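Local coordinates for protein omega transaminase (Pseudomonas sp., PDB 5LHA) that probably transfers amino groups between amines or omega-amino acids and carbonyl acceptors, as a fold type I enzyme that shuttles its cofactor between pyridoxal and pyridoxamine phosphate, at residues G44-I47 against Q53-L56; L365-P370 against L445-L450. All coordinates share one frame; numbering follows the deposited sequence.

Contact 1: residues G44-I47 against Q53-L56; sequences GNYI and QRML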
ATOM      1  N   GLY A  44     -34.748  30.621 -12.308  1.00 30.00           N
ATOM      2  CA  GLY A  44     -35.284  29.627 -13.219  1.00 28.38           C
ATOM      3  C   GLY A  44     -34.149  28.783 -13.766  1.00 27.92           C
ATOM      4  O   GLY A  44     -33.326  28.257 -13.011  1.00 26.60           O
ATOM      5  N   ASN A  45     -34.098  28.640 -15.091  1.00 26.40           N
ATOM      6  CA  ASN A  45     -33.018  27.932 -15.765  1.00 24.41           C
ATOM      7  C   ASN A  45     -32.052  28.897 -16.457  1.00 25.44           C
ATOM      8  O   ASN A  45     -31.312  28.492 -17.365  1.00 25.48           O
ATOM      9  CB  ASN A  45     -33.578  26.905 -16.758  1.00 23.77           C
ATOM     10  CG  ASN A  45     -34.394  25.799 -16.075  1.00 23.38           C
ATOM     11  OD1 ASN A  45     -34.294  25.603 -14.870  1.00 24.40           O
ATOM     12  ND2 ASN A  45     -35.191  25.072 -16.851  1.00 22.61           N
ATOM     13  N   TYR A  46     -32.023  30.160 -16.028  1.00 26.06           N
ATOM     14  CA  TYR A  46     -31.170  31.180 -16.621  1.00 28.31           C
ATOM     15  C   TYR A  46     -30.227  31.743 -15.566  1.00 30.14           C
ATOM     16  O   TYR A  46     -30.548  31.772 -14.375  1.00 29.30           O
ATOM     17  CB  TYR A  46     -31.999  32.325 -17.240  1.00 29.98           C
ATOM     18  CG  TYR A  46     -32.695  31.953 -18.530  1.00 31.13           C
ATOM     19  CD1 TYR A  46     -33.912  31.284 -18.519  1.00 31.88           C
ATOM     20  CD2 TYR A  46     -32.132  32.268 -19.762  1.00 31.71           C
ATOM     21  CE1 TYR A  46     -34.548  30.936 -19.702  1.00 33.49           C
ATOM     22  CE2 TYR A  46     -32.755  31.925 -20.946  1.00 33.79           C
ATOM     23  CZ  TYR A  46     -33.968  31.260 -20.916  1.00 34.97           C
ATOM     24  OH  TYR A  46     -34.592  30.920 -22.105  1.00 36.38           O
ATOM     25  N   ILE A  47     -29.034  32.153 -16.013  1.00 32.47           N
ATOM     26  CA  ILE A  47     -28.062  32.831 -15.162  1.00 31.19           C
ATOM     27  C   ILE A  47     -27.543  34.065 -15.891  1.00 29.95           C
ATOM     28  O   ILE A  47     -27.555  34.145 -17.122  1.00 29.43           O
ATOM     29  CB  ILE A  47     -26.885  31.917 -14.744  1.00 29.41           C
ATOM     30  CG1 ILE A  47     -26.118  31.440 -15.974  1.00 30.45           C
ATOM     31  CG2 ILE A  47     -27.400  30.734 -13.948  1.00 30.76           C
ATOM     32  CD1 ILE A  47     -25.162  30.306 -15.722  1.00 29.97           C
ATOM     33  N   GLN A  53     -25.037  39.971 -19.006  1.00 33.16           N
ATOM     34  CA  GLN A  53     -25.405  39.096 -20.114  1.00 34.51           C
ATOM     35  C   GLN A  53     -26.084  37.841 -19.576  1.00 32.05           C
ATOM     36  O   GLN A  53     -25.621  37.244 -18.601  1.00 28.57           O
ATOM     37  CB  GLN A  53     -24.174  38.732 -20.943  1.00 36.47           C
ATOM     38  CG  GLN A  53     -23.411  39.925 -21.489  1.00 38.98           C
ATOM     39  CD  GLN A  53     -24.132  40.597 -22.646  1.00 41.97           C
ATOM     40  OE1 GLN A  53     -24.543  39.929 -23.596  1.00 43.94           O
ATOM     41  NE2 GLN A  53     -24.293  41.920 -22.571  1.00 41.77           N
ATOM     42  N   ARG A  54     -27.189  37.456 -20.209  1.00 34.18           N
ATOM     43  CA  ARG A  54     -28.049  36.373 -19.752  1.00 34.89           C
ATOM     44  C   ARG A  54     -27.865  35.146 -20.633  1.00 35.52           C
ATOM     45  O   ARG A  54     -27.795  35.257 -21.861  1.00 35.11           O
ATOM     46  CB  ARG A  54     -29.514  36.818 -19.771  1.00 37.07           C
ATOM     47  CG  ARG A  54     -30.546  35.705 -19.629  1.00 39.07           C
ATOM     48  CD  ARG A  54     -31.962  36.286 -19.672  1.00 42.29           C
ATOM     49  NE  ARG A  54     -32.441  36.483 -21.039  1.00 45.88           N
ATOM     50  CZ  ARG A  54     -33.557  35.948 -21.529  1.00 49.48           C
ATOM     51  NH1 ARG A  54     -34.327  35.188 -20.759  1.00 51.65           N
ATOM     52  NH2 ARG A  54     -33.907  36.178 -22.789  1.00 49.99           N
ATOM     53  N   MET A  55     -27.778  33.971 -20.005  1.00 34.86           N
ATOM     54  CA  MET A  55     -27.564  32.739 -20.750  1.00 33.77           C
ATOM     55  C   MET A  55     -28.350  31.598 -20.120  1.00 30.98           C
ATOM     56  O   MET A  55     -28.483  31.518 -18.894  1.00 30.22           O
ATOM     57  CB  MET A  55     -26.059  32.402 -20.809  1.00 34.06           C
ATOM     58  CG  MET A  55     -25.430  32.076 -19.458  1.00 35.10           C
ATOM     59  SD  MET A  55     -23.768  32.768 -19.225  1.00 37.06           S
ATOM     60  CE  MET A  55     -24.152  34.346 -18.460  1.00 36.94           C
ATOM     61  N   LEU A  56     -28.869  30.714 -20.968  1.00 29.79           N
ATOM     62  CA  LEU A  56     -29.500  29.505 -20.465  1.00 31.71           C
ATOM     63  C   LEU A  56     -28.447  28.651 -19.779  1.00 30.36           C
ATOM     64  O   LEU A  56     -27.350  28.450 -20.304  1.00 31.51           O
ATOM     65  CB  LEU A  56     -30.164  28.729 -21.603  1.00 33.46           C
ATOM     66  CG  LEU A  56     -31.082  27.566 -21.212  1.00 33.88           C
ATOM     67  CD1 LEU A  56     -32.247  28.043 -20.365  1.00 34.90           C
ATOM     68  CD2 LEU A  56     -31.595  26.829 -22.440  1.00 32.70           C
TER
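Ile-47 and Met-55 face each other as an antiparallel hydrogen-bonded pair in the beta hairpin of strands 46-49 and 54-57, each satisfying the other's backbone. Ile-47 N donates to Met-55 O at 3.0 Å (N-H...O 174°), and Met-55 N returns a bond to Ile-47 O at 2.9 Å. Each carbonyl also receives a CA-H...O contact, Met-55 O from Tyr-46 CA and Ile-47 O from Arg-54 CA. The backbone of Asn-45 bonds to Asp-57, and that of Leu-56 to Gly-420 and Leu-422. Ile-47 CG1 lies 3.6 Å from Met-55 CG, on the sheet face that also meets Ile-39 and Leu-422.

Tyr-46 projects from the other face. Leu-56 CD1 makes a CH-pi contact 3.8 Å from the centroid of the Tyr-46 ring, while over the opposite face Arg-54 NH1 comes within 3.6 Å of Tyr-46 CE2, near the rim. The bend of the arginine at chi3 (84°) turns its guanidinium nearly parallel to the ring, the planes 17° apart. Asn-45 ND2 is satisfied by Thr-437 OG1 and Glu-442 OE1. Between the two segments, hydrogen bonding is thus confined to the backbone, and the side chains add dispersion and, probably, some guanidinium-ring attraction.

Contact 2: residues L365-P370 against L445-L450; sequences LEQLQP and LMVSAL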
ATOM      1  N   LEU A 365     -31.811  15.243 -27.867  1.00 40.00           N
ATOM      2  CA  LEU A 365     -30.829  14.357 -28.498  1.00 37.87           C
ATOM      3  C   LEU A 365     -31.131  14.168 -29.979  1.00 40.90           C
ATOM      4  O   LEU A 365     -30.223  14.207 -30.818  1.00 41.37           O
ATOM      5  CB  LEU A 365     -30.811  13.004 -27.777  1.00 34.48           C
ATOM      6  CG  LEU A 365     -29.817  11.921 -28.231  1.00 32.69           C
ATOM      7  CD1 LEU A 365     -28.387  12.315 -27.910  1.00 30.10           C
ATOM      8  CD2 LEU A 365     -30.144  10.567 -27.610  1.00 22.44           C
ATOM      9  N   GLU A 366     -32.409  13.982 -30.312  1.00 43.71           N
ATOM     10  CA  GLU A 366     -32.836  13.866 -31.703  1.00 48.02           C
ATOM     11  C   GLU A 366     -32.398  15.075 -32.516  1.00 47.11           C
ATOM     12  O   GLU A 366     -31.878  14.938 -33.629  1.00 47.13           O
ATOM     13  CB  GLU A 366     -34.361  13.734 -31.747  1.00 52.91           C
ATOM     14  CG  GLU A 366     -35.006  13.961 -33.114  1.00 57.90           C
ATOM     15  CD  GLU A 366     -36.538  14.054 -33.035  1.00 62.23           C
ATOM     16  OE1 GLU A 366     -37.101  13.805 -31.941  1.00 62.67           O
ATOM     17  OE2 GLU A 366     -37.178  14.401 -34.059  1.00 63.71           O
ATOM     18  N   GLN A 367     -32.611  16.274 -31.974  1.00 44.49           N
ATOM     19  CA  GLN A 367     -32.305  17.505 -32.692  1.00 43.03           C
ATOM     20  C   GLN A 367     -30.809  17.725 -32.884  1.00 40.72           C
ATOM     21  O   GLN A 367     -30.419  18.519 -33.749  1.00 38.73           O
ATOM     22  CB  GLN A 367     -32.917  18.688 -31.941  1.00 42.55           C
ATOM     23  CG  GLN A 367     -34.430  18.706 -31.952  1.00 41.32           C
ATOM     24  CD  GLN A 367     -34.995  19.922 -31.246  1.00 40.50           C
ATOM     25  OE1 GLN A 367     -35.790  19.794 -30.313  1.00 39.49           O
ATOM     26  NE2 GLN A 367     -34.580  21.112 -31.679  1.00 40.65           N
ATOM     27  N   LEU A 368     -29.965  17.054 -32.095  1.00 39.12           N
ATOM     28  CA  LEU A 368     -28.519  17.218 -32.181  1.00 36.04           C
ATOM     29  C   LEU A 368     -27.852  16.271 -33.171  1.00 37.13           C
ATOM     30  O   LEU A 368     -26.689  16.494 -33.527  1.00 35.26           O
ATOM     31  CB  LEU A 368     -27.904  17.041 -30.787  1.00 32.37           C
ATOM     32  CG  LEU A 368     -28.272  18.173 -29.814  1.00 29.46           C
ATOM     33  CD1 LEU A 368     -28.046  17.771 -28.363  1.00 27.64           C
ATOM     34  CD2 LEU A 368     -27.496  19.441 -30.144  1.00 27.17           C
ATOM     35  N   GLN A 369     -28.549  15.231 -33.618  1.00 39.67           N
ATOM     36  CA  GLN A 369     -27.944  14.275 -34.540  1.00 42.64           C
ATOM     37  C   GLN A 369     -27.487  14.879 -35.865  1.00 46.73           C
ATOM     38  O   GLN A 369     -26.417  14.470 -36.350  1.00 48.71           O
ATOM     39  CB  GLN A 369     -28.907  13.107 -34.759  1.00 41.82           C
ATOM     40  CG  GLN A 369     -29.137  12.342 -33.471  1.00 39.71           C
ATOM     41  CD  GLN A 369     -27.830  11.833 -32.884  1.00 37.27           C
ATOM     42  OE1 GLN A 369     -27.030  11.217 -33.575  1.00 36.55           O
ATOM     43  NE2 GLN A 369     -27.592  12.128 -31.610  1.00 36.24           N
ATOM     44  N   PRO A 370     -28.219  15.796 -36.508  1.00 48.98           N
ATOM     45  CA  PRO A 370     -27.708  16.386 -37.760  1.00 50.40           C
ATOM     46  C   PRO A 370     -26.362  17.079 -37.624  1.00 49.71           C
ATOM     47  O   PRO A 370     -25.671  17.239 -38.637  1.00 49.46           O
ATOM     48  CB  PRO A 370     -28.808  17.381 -38.149  1.00 51.38           C
ATOM     49  CG  PRO A 370     -30.034  16.789 -37.586  1.00 51.63           C
ATOM     50  CD  PRO A 370     -29.617  16.194 -36.268  1.00 50.15           C
ATOM     51  N   LEU A 445     -33.499  26.253 -27.946  1.00 31.76           N
ATOM     52  CA  LEU A 445     -32.499  27.307 -27.783  1.00 31.14           C
ATOM     53  C   LEU A 445     -31.095  26.728 -27.673  1.00 30.63           C
ATOM     54  O   LEU A 445     -30.139  27.289 -28.223  1.00 32.13           O
ATOM     55  CB  LEU A 445     -32.823  28.158 -26.553  1.00 30.28           C
ATOM     56  CG  LEU A 445     -31.716  29.101 -26.071  1.00 32.22           C
ATOM     57  CD1 LEU A 445     -31.288  30.081 -27.159  1.00 33.43           C
ATOM     58  CD2 LEU A 445     -32.156  29.852 -24.823  1.00 32.79           C
ATOM     59  N   MET A 446     -30.954  25.608 -26.965  1.00 28.53           N
ATOM     60  CA  MET A 446     -29.651  24.963 -26.841  1.00 29.35           C
ATOM     61  C   MET A 446     -29.174  24.415 -28.178  1.00 28.12           C
ATOM     62  O   MET A 446     -27.984  24.492 -28.498  1.00 30.62           O
ATOM     63  CB  MET A 446     -29.735  23.874 -25.790  1.00 30.78           C
ATOM     64  CG  MET A 446     -29.981  24.467 -24.430  1.00 31.25           C
ATOM     65  SD  MET A 446     -29.886  23.229 -23.154  1.00 31.85           S
ATOM     66  CE  MET A 446     -28.118  22.964 -23.082  1.00 30.84           C
ATOM     67  N   VAL A 447     -30.082  23.832 -28.956  1.00 26.53           N
ATOM     68  CA  VAL A 447     -29.736  23.360 -30.292  1.00 25.87           C
ATOM     69  C   VAL A 447     -29.209  24.509 -31.141  1.00 28.60           C
ATOM     70  O   VAL A 447     -28.165  24.398 -31.795  1.00 30.32           O
ATOM     71  CB  VAL A 447     -30.964  22.703 -30.947  1.00 24.60           C
ATOM     72  CG1 VAL A 447     -30.716  22.429 -32.426  1.00 25.08           C
ATOM     73  CG2 VAL A 447     -31.302  21.426 -30.225  1.00 23.87           C
ATOM     74  N   SER A 448     -29.920  25.635 -31.130  1.00 28.87           N
ATOM     75  CA  SER A 448     -29.548  26.763 -31.980  1.00 30.52           C
ATOM     76  C   SER A 448     -28.183  27.330 -31.615  1.00 29.76           C
ATOM     77  O   SER A 448     -27.442  27.778 -32.497  1.00 22.88           O
ATOM     78  CB  SER A 448     -30.614  27.854 -31.888  1.00 30.79           C
ATOM     79  OG  SER A 448     -31.856  27.384 -32.375  1.00 31.00           O
ATOM     80  N   ALA A 449     -27.856  27.372 -30.319  1.00 28.69           N
ATOM     81  CA  ALA A 449     -26.596  27.983 -29.898  1.00 28.95           C
ATOM     82  C   ALA A 449     -25.396  27.114 -30.259  1.00 28.86           C
ATOM     83  O   ALA A 449     -24.337  27.637 -30.630  1.00 31.26           O
ATOM     84  CB  ALA A 449     -26.619  28.269 -28.396  1.00 29.79           C
ATOM     85  N   LEU A 450     -25.539  25.791 -30.160  1.00 27.40           N
ATOM     86  CA  LEU A 450     -24.452  24.900 -30.558  1.00 30.49           C
ATOM     87  C   LEU A 450     -24.255  24.908 -32.070  1.00 33.28           C
ATOM     88  O   LEU A 450     -23.115  24.875 -32.551  1.00 33.88           O
ATOM     89  CB  LEU A 450     -24.710  23.487 -30.038  1.00 29.79           C
ATOM     90  CG  LEU A 450     -24.618  23.422 -28.510  1.00 26.65           C
ATOM     91  CD1 LEU A 450     -25.319  22.192 -27.946  1.00 25.73           C
ATOM     92  CD2 LEU A 450     -23.160  23.485 -28.067  1.00 23.68           C
TER
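Residues 365-368 of helix 353-368 meet the middle of helix 440-457 in a close approach over a small area, nearest at Leu-368 and Val-447 with CA atoms 6.5 Å apart. Both helices belong to the small alpha/beta domain of the fold type I aminotransferase, built from both ends of the chain, and they pack on the mixed sheet containing strands 378-384, 421-426 and 429-432.

Val-447 is the residue inserted between the helices. Its CG2 branch, set beside its own backbone N, does most of the touching: it lies 3.6 Å from Gln-367 CB and equally close to Gln-367 NE2. The glutamine, extended beyond CG (chi2 -178°), runs across the valine at about a right angle, and both its aliphatic root and its amide end rest on the one methyl. The contact with NE2 is therefore van der Waals in kind; the other end of the amide, OE1, has a weak hydrogen bond from Gln-363 NE2, one turn earlier in the same helix.

Deeper toward the sheet the contact becomes wholly apolar. Leu-368 and Leu-450 each also touch Leu-432, and Leu-368 reaches Val-381 as well, so these leucines link the two helices through the strands beneath them. Gln-369 NE2 gives a weak bond to Leu-365 O and a hydrogen bond to Val-381 O, linking Gln-369 to strand 378-384. Between the leucines, the closest approach is Leu-368 CD2 to Leu-450 CD1, at 4.1 Å.

From the N terminus, contact 1 comes first and closes a short loop of five residues, the end of the hairpin formed by strands 46-49 and 54-57. Contact 2 closes a far longer one, with 74 residues between its segments that include strands 378-384, 387-393, 421-426 and 429-432. The two loops follow in series, neither nested nor crossed. In space they converge on helix 440-457: Leu-56 CD2 packs 3.5 Å from Met-446 CG, and Tyr-46 OH lies 3.8 Å from Leu-445 CD2. That helix therefore joins the N-terminal hairpin to helix 353-368 over one mixed sheet, built from both early and late strands of the chain.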